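Side-chain contacts in botulinum neurotoxin type C1 (Clostridium botulinum, PDB 3R4S), which binds two ganglioside molecules, an interaction on which its entry into cells depends, and probably cleaves its target inside neurons as a metalloprotease: residues Q17-N21 and T22-T26; T300-R303 and G304-L308; L228-L232 and Q233-V237; V255-D258 and Y259-R262; K348-D352 and N353-Q357. All blocks are in the same frame, centred on the assembly; numbering follows the deposited sequence.

In the fold
Along the chain the order is interaction 1, 3, 4, 2 and 5. Interaction 1 is a hairpin of the concanavalin-like N-terminal half; interaction 3 lies at the end of helix 222-231, which packs on strands 77-87 and 207-216, and their centres are about 20 Å apart. The other three reach the antiparallel sheet of the trefoil-like part. Interaction 2 touches two others: Gly304 N meets Asn236 O of interaction 3, and Leu308 N meets Phe356 O of interaction 5, where strands 307-314 and 356-362 are neighbours. Interaction 4 touches none; its centre is about 22 Å from that of interaction 2. Interactions 3, 2 and 5 thus form a series of touching contacts ending beside the bound sialic acid.

Interaction 1 (Q17-N21 and T22-T26); sequences QNRKN and TLVDT
A tight antiparallel beta hairpin brings Gln17 opposite Val24 and Asn18 opposite Leu23. Gln17 and Val24 form a hydrogen-bonded pair, Gln17 N to Val24 O and Val24 N to Gln17 O both spanning 2.9 Å. Nearer the turn, Arg19 N donates to Thr22 O at 2.8 Å, and the return bond from Thr22 N to Arg19 O is weak. Lys20 and Asn21 round the corner with left-handed backbone angles, and Thr22 OG1 reaches back to Lys20 O at 2.9 Å, coming from above that carbonyl plane. On the face shared with Val24, the Gln17 side chain runs extended beyond CG and is crossed at about a right angle by Thr26, whose OG1 gives its proton to Gln17 OE1 at 2.7 Å. A chi1 of 61°, with OG1 between backbone N and carbonyl carbon, turns the Thr26 hydroxyl to that amide. Arg19, bent at chi2, folds its guanidinium over the same amide, Gln17 CD lying 3.5 Å above the plane toward its rim, while Arg19 NH1 bonds to Asn18 O, straight at the hydrogen but from above the carbonyl plane. Val24 CG2 packs beside Arg19 CB at 4.1 Å. The Gln17 amide nitrogen goes to Asp212 on strand 207-216, the partner of strand 12-18 in this concanavalin-like half. On the other face, Leu23 packs on Val33 and Glu35 of strand 32-36 and, with Asn18, on Leu41 of strand 40-41.

Interaction 2 (T300-R303 and G304-L308); sequences TRVR and GGDIL
Gly304 begins the reversal that folds the chain back on Arg303: it occupies the second position of a type II beta turn running from Arg303 to Asp306. Gly305 takes the third, with a positive phi of 95°, a conformation readily adopted by glycine. Asp306 closes the turn, its N donating to Arg303 O at 3.0 Å. Its side chain closes it a second time. With CG beside its own backbone N (chi1 -79°), the carboxylate lies back over Arg303, and OD2 accepts from Arg303 N at 3.0 Å. This bond is nearly straight at the hydrogen (166°), yet it reaches OD2 from above the carboxylate plane. A water 2.6 Å from Asp306 OD2 and 3.1 Å from Arg303 NH1, in the guanidinium plane, lies between the two side chains, whose charged atoms do not meet directly. Tyr248 OH also bonds OD2, so this buried oxygen has several polar partners, which would probably favour the ionised acid. The extended Arg303 chain carries its guanidinium on to a salt bridge with Asp299. Farther on, Leu308 enters strand 307-314 and sets CD2 against Val302 CG1 at 4.1 Å, the side chains crossing at about a right angle and both packing on Ile358. The arrangement is a glycine-rich type II turn, tied by an aspartate, leading into a strand of the trefoil-like half.

Interaction 3 (L228-L232 and Q233-V237); sequences LFNSL and QYTNV
Phe229 and Gln233 meet where helix 222-231 ends and the chain passes into the loop toward strand 251-256. The end of the Gln233 amide lies over the centre of one face of the Phe229 ring. The two planes are inclined by 38°, so the amide approaches by its end, tilted and not flat on the ring. Which of its end atoms is oxygen and which nitrogen is in doubt, since the amide is probably turned over in the model. Gln233 CG is roughly anti to the carbonyl carbon, its chi1 of -35° off the usual staggered value; the chain extended beyond it carries the group over the helix end, with CG passing 3.4 Å from Phe229 O. Asn230, next after Phe229, lays its amide almost parallel to that of Gln233; its own orientation is likewise doubtful. The Thr235 side chain crosses that of Asn230 at about a right angle, its CG2 toward the amide. Under these side chains the helix finishes with i to i+3 backbone bonds: Leu232 N to Phe229 O at 3.2 Å, then a weak one from Gln233 N to Asn230 O at 3.3 Å. A type I turn from Tyr234 to Val237 follows. Leu232 and Gln233 pack on Trp83, and Leu232 O takes a bond from Arg211. In the last turn of the helix Ser231 OG donates to Leu228 O at 2.9 Å.

Interaction 4 (V255-D258 and Y259-R262); sequences VNID and YLNR
Leu260 doubles back over Val255 and Ile257 at the turn that ends strand 251-256. From CB its chain runs anti to the carbonyl carbon (chi1 -66°) to CG, which rests 3.6 Å from Ile257 O. There it forks. CD1 skirts the same carbonyl oxygen, whereas CD2 turns to Asn256 O, 3.6 Å away, and meets two methyls: Val255 CG2 at 4.0 Å and Ile257 CD1 at 4.1 Å. The Val255 side chain crosses it at a slant; that of Ile257 lies alongside and points the same way. Next to the leucine the backbone is tied by Tyr259 N donating to Asn256 O at 2.8 Å, and by an Asx turn in which Asn256 OD1 accepts from Asp258 N at 3.0 Å. The same OD1 lies at the edge of the Tyr259 ring, 3.9 Å from CD2, while Asn256 ND2 is bonded to Ser421 O. Two waters bridge the backbone: one between Ile257 O and Leu260 N, the other near Asn256 N and Tyr259 O. A type I turn from Tyr259 to Arg262 then leads into strand 262-267. In the trefoil-like half, Val255 and Ile257 pair through the backbone with Gly425 and His423, Tyr259 packs on Ile387 of strand 381-392 and Leu404 of strand 401-409, and Arg262 touches Phe273 and Thr275 of strand 270-275.

Interaction 5 (K348-D352 and N353-Q357); sequences KDIND and NIIFQ. With SIA (N-acetyl-alpha-neuraminic acid), chain D.
Ile354 N donates to Asn351 O and Ile355 N to Asp352 O, each at 3.1 Å, two consecutive i to i+3 bonds that wind a short 3-10 turn before strand 356-362. Both are straight at the hydrogen (169° and 164°) although their donors stand above the carbonyl planes. Asp352 O is gripped again by Lys373 NZ, which also takes Ile355 O. The flanking amides are held from outside: Asn351 OD1 by Thr347 OG1, and Asn353 OD1 by Arg344 NH1, with the aliphatic CB of Asn351 3.9 Å from Asn353 OD1. Packing is close at Ile354, whose CG1 lies between backbone N and carbonyl carbon (chi1 75°) and comes within 3.2 Å of Asn351 O. Outside the turn, Ile350 sets its CG2 methyl into the angle between two isoleucines, 3.8 Å from Ile354 CD1 and 3.7 Å from Ile355 CG1, crossing each side chain at about a right angle. Its other branch faces the ligand: CD1 touches C9 of the N-acetyl-alpha-neuraminic acid at 3.9 Å. Tyr309, Asn320, Gln346 and Thr347 supply hydrogen bonds to the same sugar. The turn thus helps to back one wall of a sialic acid pocket in the trefoil-like half, with Ile350 giving it an apolar contact at the glycerol tail, consistent with one of the two ganglioside sites needed for cell entry.

Interaction 1 (Q17-N21 and T22-T26)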
# COMPACT_ATOMS: atom_id res chain seq x y z
N GLN A 17 -3.36 9.40 -18.12
CA GLN A 17 -2.15 8.58 -17.99
C GLN A 17 -0.90 9.36 -18.34
O GLN A 17 -0.95 10.36 -19.08
CB GLN A 17 -2.26 7.35 -18.88
CG GLN A 17 -3.33 6.38 -18.44
CD GLN A 17 -3.39 5.14 -19.30
OE1 GLN A 17 -3.62 5.23 -20.51
NE2 GLN A 17 -3.19 3.99 -18.70
N ASN A 18 0.23 8.90 -17.81
CA ASN A 18 1.54 9.44 -18.14
C ASN A 18 2.09 8.63 -19.32
O ASN A 18 2.40 7.45 -19.18
CB ASN A 18 2.46 9.33 -16.92
CG ASN A 18 3.89 9.83 -17.18
OD1 ASN A 18 4.28 10.11 -18.32
ND2 ASN A 18 4.67 9.94 -16.11
N ARG A 19 2.16 9.26 -20.49
CA ARG A 19 2.73 8.61 -21.67
C ARG A 19 3.81 9.50 -22.28
O ARG A 19 3.57 10.68 -22.56
CB ARG A 19 1.63 8.29 -22.70
CG ARG A 19 0.64 7.21 -22.24
CD ARG A 19 1.39 5.98 -21.74
NE ARG A 19 0.53 4.84 -21.41
CZ ARG A 19 0.32 4.37 -20.18
NH1 ARG A 19 0.88 4.95 -19.12
NH2 ARG A 19 -0.47 3.31 -20.00
N LYS A 20 5.00 8.95 -22.47
CA LYS A 20 6.13 9.72 -22.99
C LYS A 20 6.41 10.95 -22.14
O LYS A 20 6.53 12.06 -22.66
CB LYS A 20 5.88 10.13 -24.44
CG LYS A 20 5.79 8.94 -25.39
CD LYS A 20 5.41 9.38 -26.80
CE LYS A 20 5.23 8.17 -27.71
NZ LYS A 20 4.80 8.55 -29.09
N ASN A 21 6.51 10.75 -20.82
CA ASN A 21 6.73 11.86 -19.90
C ASN A 21 5.76 13.05 -20.06
O ASN A 21 6.13 14.21 -19.87
CB ASN A 21 8.18 12.35 -19.97
CG ASN A 21 8.59 13.12 -18.73
OD1 ASN A 21 9.09 14.25 -18.81
ND2 ASN A 21 8.38 12.52 -17.56
N THR A 22 4.50 12.74 -20.40
CA THR A 22 3.47 13.76 -20.57
C THR A 22 2.15 13.21 -20.04
O THR A 22 1.82 12.06 -20.28
CB THR A 22 3.24 14.06 -22.06
OG1 THR A 22 4.51 14.20 -22.72
CG2 THR A 22 2.43 15.34 -22.25
N LEU A 23 1.38 14.04 -19.32
CA LEU A 23 0.04 13.63 -18.91
C LEU A 23 -0.94 13.85 -20.06
O LEU A 23 -1.07 14.97 -20.56
CB LEU A 23 -0.41 14.40 -17.67
CG LEU A 23 0.36 14.09 -16.39
CD1 LEU A 23 -0.10 15.00 -15.26
CD2 LEU A 23 0.18 12.63 -16.00
N VAL A 24 -1.61 12.78 -20.47
CA VAL A 24 -2.58 12.84 -21.57
C VAL A 24 -3.85 12.06 -21.27
O VAL A 24 -3.85 11.15 -20.44
CB VAL A 24 -2.00 12.23 -22.88
CG1 VAL A 24 -0.81 13.04 -23.37
CG2 VAL A 24 -1.61 10.76 -22.66
N ASP A 25 -4.92 12.39 -21.98
CA ASP A 25 -6.11 11.55 -22.02
C ASP A 25 -5.99 10.55 -23.17
O ASP A 25 -5.95 10.95 -24.33
CB ASP A 25 -7.35 12.40 -22.22
CG ASP A 25 -8.60 11.57 -22.44
OD1 ASP A 25 -8.62 10.40 -22.00
OD2 ASP A 25 -9.56 12.09 -23.05
N THR A 26 -5.93 9.26 -22.85
CA THR A 26 -5.79 8.21 -23.86
C THR A 26 -7.10 7.50 -24.19
O THR A 26 -7.07 6.46 -24.85
CB THR A 26 -4.83 7.10 -23.39
OG1 THR A 26 -5.35 6.50 -22.20
CG2 THR A 26 -3.44 7.65 -23.14

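Interaction 2 (T300-R303 and G304-L308)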
# COMPACT_ATOMS: atom_id res chain seq x y z
N THR A 300 15.99 -5.11 -10.05
CA THR A 300 16.24 -5.47 -8.66
C THR A 300 14.94 -5.57 -7.87
O THR A 300 14.92 -5.42 -6.66
CB THR A 300 17.17 -4.45 -7.98
OG1 THR A 300 16.60 -3.14 -8.11
CG2 THR A 300 18.55 -4.47 -8.64
N ARG A 301 13.84 -5.82 -8.59
CA ARG A 301 12.53 -6.01 -7.97
C ARG A 301 12.40 -7.44 -7.42
O ARG A 301 12.84 -8.40 -8.06
CB ARG A 301 11.41 -5.76 -8.99
CG ARG A 301 11.29 -4.31 -9.46
CD ARG A 301 10.14 -4.17 -10.47
NE ARG A 301 9.94 -2.77 -10.85
CZ ARG A 301 10.59 -2.17 -11.85
NH1 ARG A 301 11.48 -2.84 -12.57
NH2 ARG A 301 10.35 -0.89 -12.13
N VAL A 302 11.80 -7.57 -6.24
CA VAL A 302 11.53 -8.88 -5.66
C VAL A 302 10.20 -9.49 -6.15
O VAL A 302 9.15 -8.85 -6.06
CB VAL A 302 11.54 -8.80 -4.11
CG1 VAL A 302 11.35 -10.19 -3.49
CG2 VAL A 302 12.86 -8.16 -3.62
N ARG A 303 10.24 -10.71 -6.66
CA ARG A 303 9.03 -11.36 -7.17
C ARG A 303 8.72 -12.66 -6.42
O ARG A 303 9.63 -13.31 -5.88
CB ARG A 303 9.17 -11.66 -8.66
CG ARG A 303 9.29 -10.42 -9.53
CD ARG A 303 9.65 -10.78 -10.99
NE ARG A 303 9.60 -9.59 -11.83
CZ ARG A 303 10.57 -8.67 -11.89
NH1 ARG A 303 11.68 -8.81 -11.17
NH2 ARG A 303 10.43 -7.62 -12.68
N GLY A 304 7.45 -13.04 -6.41
CA GLY A 304 7.02 -14.28 -5.79
C GLY A 304 7.72 -15.46 -6.43
O GLY A 304 7.83 -15.54 -7.65
N GLY A 305 8.22 -16.38 -5.61
CA GLY A 305 8.96 -17.51 -6.13
C GLY A 305 10.46 -17.29 -6.13
O GLY A 305 11.23 -18.24 -6.31
N ASP A 306 10.90 -16.05 -5.95
CA ASP A 306 12.33 -15.74 -5.89
C ASP A 306 12.96 -16.45 -4.69
O ASP A 306 12.32 -16.60 -3.65
CB ASP A 306 12.57 -14.23 -5.80
CG ASP A 306 12.45 -13.53 -7.15
OD1 ASP A 306 12.10 -14.22 -8.13
OD2 ASP A 306 12.70 -12.30 -7.23
N ILE A 307 14.20 -16.92 -4.87
CA ILE A 307 14.98 -17.53 -3.79
C ILE A 307 15.95 -16.45 -3.32
O ILE A 307 16.56 -15.76 -4.13
CB ILE A 307 15.82 -18.72 -4.30
CG1 ILE A 307 14.95 -19.70 -5.09
CG2 ILE A 307 16.54 -19.41 -3.12
CD1 ILE A 307 13.78 -20.23 -4.32
N LEU A 308 16.09 -16.30 -2.01
CA LEU A 308 16.81 -15.16 -1.49
C LEU A 308 17.31 -15.41 -0.07
O LEU A 308 17.05 -16.47 0.51
CB LEU A 308 15.92 -13.90 -1.57
CG LEU A 308 14.51 -14.01 -0.96
CD1 LEU A 308 14.59 -13.98 0.56
CD2 LEU A 308 13.57 -12.91 -1.45
O HOH W 1 12.89 -11.26 -9.64

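Interaction 3 (L228-L232 and Q233-V237)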
# COMPACT_ATOMS: atom_id res chain seq x y z
N LEU A 228 -10.72 -4.78 -12.95
CA LEU A 228 -10.02 -3.54 -13.25
C LEU A 228 -8.85 -3.35 -12.29
O LEU A 228 -7.72 -3.08 -12.70
CB LEU A 228 -10.99 -2.35 -13.18
CG LEU A 228 -10.39 -0.96 -13.32
CD1 LEU A 228 -9.74 -0.81 -14.69
CD2 LEU A 228 -11.46 0.12 -13.11
N PHE A 229 -9.13 -3.51 -11.00
CA PHE A 229 -8.12 -3.45 -9.94
C PHE A 229 -6.90 -4.30 -10.30
O PHE A 229 -5.76 -3.83 -10.34
CB PHE A 229 -8.78 -3.93 -8.64
CG PHE A 229 -7.84 -4.05 -7.45
CD1 PHE A 229 -7.06 -2.98 -7.04
CD2 PHE A 229 -7.80 -5.23 -6.70
CE1 PHE A 229 -6.23 -3.09 -5.93
CE2 PHE A 229 -6.98 -5.35 -5.60
CZ PHE A 229 -6.19 -4.28 -5.20
N ASN A 230 -7.15 -5.57 -10.58
CA ASN A 230 -6.05 -6.49 -10.86
C ASN A 230 -5.34 -6.22 -12.18
O ASN A 230 -4.15 -6.47 -12.30
CB ASN A 230 -6.54 -7.94 -10.77
CG ASN A 230 -6.87 -8.33 -9.35
OD1 ASN A 230 -7.96 -8.81 -9.04
ND2 ASN A 230 -5.92 -8.09 -8.45
N SER A 231 -6.05 -5.68 -13.16
CA SER A 231 -5.43 -5.35 -14.44
C SER A 231 -4.44 -4.19 -14.33
O SER A 231 -3.68 -3.92 -15.26
CB SER A 231 -6.50 -5.03 -15.48
OG SER A 231 -6.90 -3.67 -15.39
N LEU A 232 -4.44 -3.49 -13.21
CA LEU A 232 -3.56 -2.33 -13.06
C LEU A 232 -2.37 -2.60 -12.14
O LEU A 232 -1.67 -1.67 -11.74
CB LEU A 232 -4.36 -1.11 -12.59
CG LEU A 232 -5.38 -0.58 -13.61
CD1 LEU A 232 -6.39 0.34 -12.96
CD2 LEU A 232 -4.68 0.11 -14.80
N GLN A 233 -2.14 -3.87 -11.81
CA GLN A 233 -1.01 -4.23 -10.96
C GLN A 233 -0.27 -5.43 -11.52
O GLN A 233 -0.85 -6.26 -12.21
CB GLN A 233 -1.46 -4.64 -9.56
CG GLN A 233 -2.64 -3.92 -9.00
CD GLN A 233 -3.14 -4.59 -7.73
OE1 GLN A 233 -4.20 -5.22 -7.72
NE2 GLN A 233 -2.37 -4.47 -6.67
N TYR A 234 1.01 -5.51 -11.16
CA TYR A 234 1.78 -6.74 -11.29
C TYR A 234 1.72 -7.49 -9.96
O TYR A 234 2.52 -7.25 -9.06
CB TYR A 234 3.23 -6.41 -11.64
CG TYR A 234 3.38 -5.77 -13.00
CD1 TYR A 234 3.45 -6.55 -14.15
CD2 TYR A 234 3.45 -4.38 -13.14
CE1 TYR A 234 3.59 -5.97 -15.41
CE2 TYR A 234 3.59 -3.80 -14.39
CZ TYR A 234 3.66 -4.60 -15.52
OH TYR A 234 3.81 -4.04 -16.77
N THR A 235 0.75 -8.40 -9.84
CA THR A 235 0.49 -9.04 -8.56
C THR A 235 1.60 -9.97 -8.08
O THR A 235 1.60 -10.38 -6.93
CB THR A 235 -0.84 -9.82 -8.58
OG1 THR A 235 -0.80 -10.81 -9.60
CG2 THR A 235 -2.02 -8.86 -8.82
N ASN A 236 2.54 -10.32 -8.95
CA ASN A 236 3.63 -11.17 -8.50
C ASN A 236 4.87 -10.38 -8.11
O ASN A 236 5.87 -10.95 -7.68
CB ASN A 236 3.99 -12.27 -9.51
CG ASN A 236 4.80 -13.40 -8.86
OD1 ASN A 236 4.42 -13.90 -7.79
ND2 ASN A 236 5.91 -13.78 -9.48
N VAL A 237 4.81 -9.06 -8.27
CA VAL A 237 5.89 -8.23 -7.76
C VAL A 237 5.53 -7.91 -6.33
O VAL A 237 4.48 -7.30 -6.06
CB VAL A 237 6.07 -6.94 -8.58
CG1 VAL A 237 7.10 -6.05 -7.91
CG2 VAL A 237 6.51 -7.27 -9.98

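Interaction 4 (V255-D258 and Y259-R262)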
# COMPACT_ATOMS: atom_id res chain seq x y z
N VAL A 255 8.83 -6.04 9.55
CA VAL A 255 7.83 -6.10 10.62
C VAL A 255 6.89 -7.28 10.44
O VAL A 255 6.64 -7.75 9.32
CB VAL A 255 6.98 -4.81 10.67
CG1 VAL A 255 7.84 -3.62 11.07
CG2 VAL A 255 6.31 -4.56 9.32
N ASN A 256 6.39 -7.78 11.56
CA ASN A 256 5.37 -8.80 11.52
C ASN A 256 4.02 -8.12 11.64
O ASN A 256 3.84 -7.28 12.52
CB ASN A 256 5.56 -9.79 12.66
CG ASN A 256 4.69 -11.00 12.52
OD1 ASN A 256 3.53 -11.00 12.94
ND2 ASN A 256 5.22 -12.05 11.90
N ILE A 257 3.10 -8.46 10.74
CA ILE A 257 1.78 -7.81 10.71
C ILE A 257 1.04 -7.93 12.05
O ILE A 257 0.29 -7.03 12.44
CB ILE A 257 0.92 -8.35 9.54
CG1 ILE A 257 1.58 -8.03 8.20
CG2 ILE A 257 -0.50 -7.76 9.58
CD1 ILE A 257 2.02 -6.58 8.04
N ASP A 258 1.25 -9.03 12.76
CA ASP A 258 0.65 -9.21 14.08
C ASP A 258 1.33 -8.38 15.17
O ASP A 258 0.82 -8.29 16.29
CB ASP A 258 0.69 -10.69 14.49
CG ASP A 258 -0.51 -11.47 13.99
OD1 ASP A 258 -1.41 -10.84 13.40
OD2 ASP A 258 -0.55 -12.70 14.17
N TYR A 259 2.46 -7.76 14.86
CA TYR A 259 3.24 -7.04 15.86
C TYR A 259 3.85 -5.76 15.31
O TYR A 259 5.07 -5.57 15.37
CB TYR A 259 4.35 -7.93 16.42
CG TYR A 259 3.82 -9.04 17.30
CD1 TYR A 259 3.58 -8.83 18.65
CD2 TYR A 259 3.55 -10.30 16.77
CE1 TYR A 259 3.09 -9.84 19.47
CE2 TYR A 259 3.06 -11.32 17.58
CZ TYR A 259 2.84 -11.09 18.93
OH TYR A 259 2.35 -12.09 19.74
N LEU A 260 3.01 -4.88 14.78
CA LEU A 260 3.48 -3.67 14.12
C LEU A 260 4.11 -2.72 15.12
O LEU A 260 4.93 -1.89 14.75
CB LEU A 260 2.32 -2.97 13.38
CG LEU A 260 1.76 -3.78 12.20
CD1 LEU A 260 0.59 -3.06 11.55
CD2 LEU A 260 2.85 -4.04 11.18
N ASN A 261 3.73 -2.84 16.39
CA ASN A 261 4.30 -1.99 17.43
C ASN A 261 5.64 -2.51 17.96
O ASN A 261 6.15 -2.02 18.96
CB ASN A 261 3.32 -1.79 18.59
CG ASN A 261 3.10 -3.05 19.41
OD1 ASN A 261 3.45 -4.15 18.98
ND2 ASN A 261 2.51 -2.90 20.59
N ARG A 262 6.21 -3.51 17.28
CA ARG A 262 7.51 -4.06 17.66
C ARG A 262 8.56 -3.80 16.59
O ARG A 262 8.31 -3.97 15.40
CB ARG A 262 7.43 -5.57 17.89
CG ARG A 262 6.36 -6.03 18.86
CD ARG A 262 6.62 -5.52 20.26
NE ARG A 262 6.33 -6.55 21.25
CZ ARG A 262 5.12 -6.84 21.70
NH1 ARG A 262 4.05 -6.18 21.24
NH2 ARG A 262 4.97 -7.79 22.61
O HOH W 2 7.11 -6.78 14.00
O HOH W 3 -0.01 -5.33 14.80

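Interaction 5 (K348-D352 and N353-Q357)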
# COMPACT_ATOMS: atom_id res chain seq x y z
N LYS A 348 31.83 -17.15 2.56
CA LYS A 348 32.09 -16.96 1.14
C LYS A 348 30.99 -17.60 0.30
O LYS A 348 30.60 -17.08 -0.75
CB LYS A 348 33.45 -17.55 0.77
CG LYS A 348 33.81 -17.42 -0.71
CD LYS A 348 34.94 -18.38 -1.09
CE LYS A 348 35.18 -18.41 -2.60
NZ LYS A 348 35.72 -17.13 -3.13
N ASP A 349 30.48 -18.73 0.78
CA ASP A 349 29.43 -19.46 0.07
C ASP A 349 28.09 -19.35 0.78
O ASP A 349 28.03 -19.26 2.00
CB ASP A 349 29.83 -20.92 -0.07
CG ASP A 349 31.07 -21.11 -0.93
OD1 ASP A 349 31.14 -20.49 -2.01
OD2 ASP A 349 31.96 -21.89 -0.52
N ILE A 350 27.01 -19.37 -0.00
CA ILE A 350 25.65 -19.39 0.55
C ILE A 350 25.38 -20.72 1.24
O ILE A 350 25.34 -21.76 0.59
CB ILE A 350 24.58 -19.22 -0.57
CG1 ILE A 350 24.91 -18.04 -1.48
CG2 ILE A 350 23.19 -19.10 0.03
CD1 ILE A 350 24.94 -16.72 -0.78
N ASN A 351 25.19 -20.69 2.56
CA ASN A 351 24.80 -21.90 3.27
C ASN A 351 23.29 -22.14 3.24
O ASN A 351 22.50 -21.20 3.27
CB ASN A 351 25.30 -21.87 4.71
CG ASN A 351 26.80 -22.10 4.81
OD1 ASN A 351 27.57 -21.17 5.02
ND2 ASN A 351 27.21 -23.36 4.65
N ASP A 352 22.89 -23.41 3.20
CA ASP A 352 21.49 -23.78 3.10
C ASP A 352 20.61 -23.11 4.15
O ASP A 352 19.47 -22.74 3.86
CB ASP A 352 21.32 -25.30 3.18
CG ASP A 352 19.84 -25.71 3.15
OD1 ASP A 352 19.29 -25.84 2.04
OD2 ASP A 352 19.23 -25.89 4.24
N ASN A 353 21.12 -22.98 5.37
CA ASN A 353 20.28 -22.49 6.47
C ASN A 353 19.97 -21.00 6.43
O ASN A 353 19.25 -20.50 7.29
CB ASN A 353 20.80 -22.93 7.85
CG ASN A 353 22.17 -22.36 8.19
OD1 ASN A 353 22.64 -21.41 7.56
ND2 ASN A 353 22.83 -22.94 9.20
N ILE A 354 20.48 -20.29 5.42
CA ILE A 354 20.07 -18.88 5.27
C ILE A 354 19.09 -18.68 4.11
O ILE A 354 18.61 -17.56 3.89
CB ILE A 354 21.25 -17.94 5.03
CG1 ILE A 354 21.77 -18.09 3.59
CG2 ILE A 354 22.35 -18.14 6.09
CD1 ILE A 354 22.78 -17.04 3.20
N ILE A 355 18.77 -19.76 3.40
CA ILE A 355 17.99 -19.64 2.16
C ILE A 355 16.47 -19.64 2.37
O ILE A 355 15.92 -20.52 3.04
CB ILE A 355 18.40 -20.73 1.14
CG1 ILE A 355 19.91 -20.67 0.87
CG2 ILE A 355 17.62 -20.58 -0.17
CD1 ILE A 355 20.40 -21.74 -0.09
N PHE A 356 15.81 -18.64 1.80
CA PHE A 356 14.35 -18.53 1.87
C PHE A 356 13.71 -18.30 0.49
O PHE A 356 14.40 -17.93 -0.48
CB PHE A 356 13.94 -17.41 2.83
CG PHE A 356 14.34 -17.66 4.26
CD1 PHE A 356 13.51 -18.37 5.11
CD2 PHE A 356 15.57 -17.21 4.74
CE1 PHE A 356 13.87 -18.63 6.42
CE2 PHE A 356 15.94 -17.46 6.05
CZ PHE A 356 15.10 -18.17 6.90
N GLN A 357 12.40 -18.55 0.41
CA GLN A 357 11.63 -18.23 -0.80
C GLN A 357 10.47 -17.33 -0.42
O GLN A 357 9.78 -17.60 0.57
CB GLN A 357 11.10 -19.50 -1.47
CG GLN A 357 10.32 -19.23 -2.77
CD GLN A 357 9.88 -20.50 -3.50
OE1 GLN A 357 9.10 -21.29 -2.98
NE2 GLN A 357 10.38 -20.69 -4.72
C1 SIA D . 26.30 -9.95 0.73
C2 SIA D . 27.23 -10.63 -0.25
C3 SIA D . 28.57 -9.89 -0.35
C4 SIA D . 29.50 -10.14 0.82
C5 SIA D . 29.58 -11.63 1.12
C6 SIA D . 28.17 -12.16 1.35
C7 SIA D . 28.13 -13.64 1.73
C8 SIA D . 26.69 -14.09 1.92
C9 SIA D . 26.63 -15.48 2.56
C10 SIA D . 31.37 -12.41 2.54
C11 SIA D . 31.99 -12.43 3.92
N5 SIA D . 30.25 -11.70 2.41
O1A SIA D . 25.37 -10.63 1.24
O1B SIA D . 26.46 -8.73 0.99
O2 SIA D . 26.59 -10.63 -1.53
O4 SIA D . 30.81 -9.67 0.50
O6 SIA D . 27.40 -11.99 0.16
O7 SIA D . 28.73 -14.41 0.69
O8 SIA D . 25.96 -13.15 2.72
O9 SIA D . 26.98 -15.32 3.94
O10 SIA D . 31.87 -13.02 1.60